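Local coordinates for protein Phikz039 (Pseudomonas phage phikz, PDB 3ZBP) that belongs to the tubulin-like proteins of bacteriophages, the PhuZ family, and carries a phage-type C-terminal tubulin domain, at residues I240-L245 and H277-G282. Residues are numbered along the deposited sequence; the frame is centred on the assembly and turned at random.
Sequences ISIASL and HFVING
Ser244 OG and His277 ND1 are joined by a hydrogen bond of 2.6 Å. The hydroxyl reaches the imidazole at its edge, in the ring plane, and with chi1 of Ser244 at -64° OG swings away from its own carbonyl carbon toward ND1. OG is also bonded to Arg261, and the other ring nitrogen, NE2, to Gln275; gripping the imidazole at both nitrogens should limit its rotation.

Four backbone bonds tie Ser241 to Ile280 and Ala243 to Phe278 reciprocally; the straightest is Ala243 N to Phe278 O (3.0 Å, 170° at the hydrogen). At the corner of the chain, Ile280 O accepts twice, from Ile240 N at 2.7 Å and Ser241 N at 3.2 Å. Two successive residues thus oppose one, the signature of a classic beta bulge.

Between the hydrogen-bonded pairs, Ile242 and Val279 run side by side, with CG2 of each 3.9 Å from the other. They share a face with Ser244 and His277. Ser241, Ala243, Phe278 and Ile280 occupy the reverse face, where Phe278 brings the edge of its ring to Ala243 O, CD1 being 3.5 Å from that oxygen. Phe278 also packs on helix 175-192, while Trp208 of helix 202-209 touches Ala243 and Ile280. From the bulge itself, Ile240 extends CD1 to within 3.7 Å of Gly282 N.

The axes of 241-245 and 277-282 run at 176° and approach to 4.7 Å, as in neighbouring antiparallel strands; strand 275-282 is flanked on its other side by 222-227, in the C-terminal domain sheet of a tubulin-like fold.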
loop_
_atom_site.group_PDB
_atom_site.type_symbol
_atom_site.label_atom_id
_atom_site.label_comp_id
_atom_site.label_asym_id
_atom_site.label_seq_id
_atom_site.Cartn_x
_atom_site.Cartn_y
_atom_site.Cartn_z
ATOM N N ILE A 240 -0.100 -5.537 16.983
ATOM C CA ILE A 240 -0.788 -4.403 17.586
ATOM C C ILE A 240 -2.300 -4.505 17.378
ATOM O O ILE A 240 -3.084 -4.258 18.298
ATOM C CB ILE A 240 -0.269 -3.072 17.004
ATOM C CG1 ILE A 240 1.197 -2.856 17.397
ATOM C CG2 ILE A 240 -1.111 -1.909 17.482
ATOM C CD1 ILE A 240 1.864 -1.682 16.655
ATOM N N SER A 241 -2.710 -4.883 16.169
ATOM C CA SER A 241 -4.121 -4.875 15.807
ATOM C C SER A 241 -4.348 -5.926 14.728
ATOM O O SER A 241 -3.670 -5.926 13.698
ATOM C CB SER A 241 -4.508 -3.489 15.290
ATOM O OG SER A 241 -5.895 -3.388 15.034
ATOM N N ILE A 242 -5.280 -6.840 14.972
ATOM C CA ILE A 242 -5.505 -7.938 14.047
ATOM C C ILE A 242 -6.960 -7.992 13.612
ATOM O O ILE A 242 -7.867 -7.908 14.447
ATOM C CB ILE A 242 -5.132 -9.283 14.691
ATOM C CG1 ILE A 242 -3.657 -9.296 15.088
ATOM C CG2 ILE A 242 -5.411 -10.431 13.744
ATOM C CD1 ILE A 242 -3.231 -10.578 15.781
ATOM N N ALA A 243 -7.182 -8.138 12.306
ATOM C CA ALA A 243 -8.516 -8.447 11.794
ATOM C C ALA A 243 -8.496 -9.827 11.157
ATOM O O ALA A 243 -7.600 -10.129 10.373
ATOM C CB ALA A 243 -8.961 -7.404 10.778
ATOM N N SER A 244 -9.487 -10.660 11.474
ATOM C CA SER A 244 -9.533 -12.014 10.927
ATOM C C SER A 244 -10.916 -12.405 10.391
ATOM O O SER A 244 -11.944 -12.134 11.017
ATOM C CB SER A 244 -9.072 -13.020 11.983
ATOM O OG SER A 244 -7.714 -12.802 12.322
ATOM N N LEU A 245 -10.914 -13.048 9.232
ATOM C CA LEU A 245 -12.124 -13.459 8.538
ATOM C C LEU A 245 -12.146 -14.998 8.446
ATOM O O LEU A 245 -11.204 -15.606 7.931
ATOM C CB LEU A 245 -12.106 -12.833 7.139
ATOM C CG LEU A 245 -13.399 -12.464 6.427
ATOM C CD1 LEU A 245 -14.322 -11.683 7.359
ATOM C CD2 LEU A 245 -13.091 -11.645 5.154
ATOM N N HIS A 277 -6.019 -13.549 7.718
ATOM C CA HIS A 277 -5.603 -12.745 8.856
ATOM C C HIS A 277 -4.845 -11.511 8.409
ATOM O O HIS A 277 -3.918 -11.593 7.599
ATOM C CB HIS A 277 -4.742 -13.579 9.799
ATOM C CG HIS A 277 -5.432 -14.812 10.289
ATOM N ND1 HIS A 277 -6.409 -14.772 11.262
ATOM C CD2 HIS A 277 -5.315 -16.106 9.922
ATOM C CE1 HIS A 277 -6.854 -15.997 11.482
ATOM N NE2 HIS A 277 -6.203 -16.828 10.690
ATOM N N PHE A 278 -5.249 -10.365 8.943
ATOM C CA PHE A 278 -4.638 -9.108 8.566
ATOM C C PHE A 278 -4.024 -8.515 9.819
ATOM O O PHE A 278 -4.712 -7.920 10.654
ATOM C CB PHE A 278 -5.679 -8.186 7.940
ATOM C CG PHE A 278 -6.383 -8.790 6.746
ATOM C CD1 PHE A 278 -7.379 -9.739 6.913
ATOM C CD2 PHE A 278 -6.048 -8.404 5.461
ATOM C CE1 PHE A 278 -8.037 -10.299 5.808
ATOM C CE2 PHE A 278 -6.698 -8.948 4.349
ATOM C CZ PHE A 278 -7.701 -9.898 4.525
ATOM N N VAL A 279 -2.720 -8.712 9.953
ATOM C CA VAL A 279 -2.028 -8.431 11.200
ATOM C C VAL A 279 -1.199 -7.168 11.066
ATOM O O VAL A 279 -0.305 -7.082 10.217
ATOM C CB VAL A 279 -1.126 -9.620 11.594
ATOM C CG1 VAL A 279 -0.276 -9.283 12.824
ATOM C CG2 VAL A 279 -1.978 -10.865 11.846
ATOM N N ILE A 280 -1.510 -6.182 11.904
ATOM C CA ILE A 280 -0.726 -4.960 11.984
ATOM C C ILE A 280 0.235 -5.055 13.158
ATOM O O ILE A 280 -0.177 -5.350 14.286
ATOM C CB ILE A 280 -1.643 -3.749 12.173
ATOM C CG1 ILE A 280 -2.453 -3.509 10.901
ATOM C CG2 ILE A 280 -0.845 -2.505 12.540
ATOM C CD1 ILE A 280 -3.540 -2.450 11.093
ATOM N N ASN A 281 1.522 -4.836 12.891
ATOM C CA ASN A 281 2.503 -4.766 13.965
ATOM C C ASN A 281 3.488 -3.622 13.719
ATOM O O ASN A 281 3.388 -2.924 12.701
ATOM C CB ASN A 281 3.207 -6.123 14.185
ATOM C CG ASN A 281 4.328 -6.393 13.178
ATOM O OD1 ASN A 281 4.336 -5.864 12.058
ATOM N ND2 ASN A 281 5.276 -7.242 13.575
ATOM N N GLY A 282 4.417 -3.417 14.652
ATOM C CA GLY A 282 5.342 -2.305 14.561
ATOM C C GLY A 282 6.288 -2.413 13.376
ATOM O O GLY A 282 6.654 -3.513 12.951
#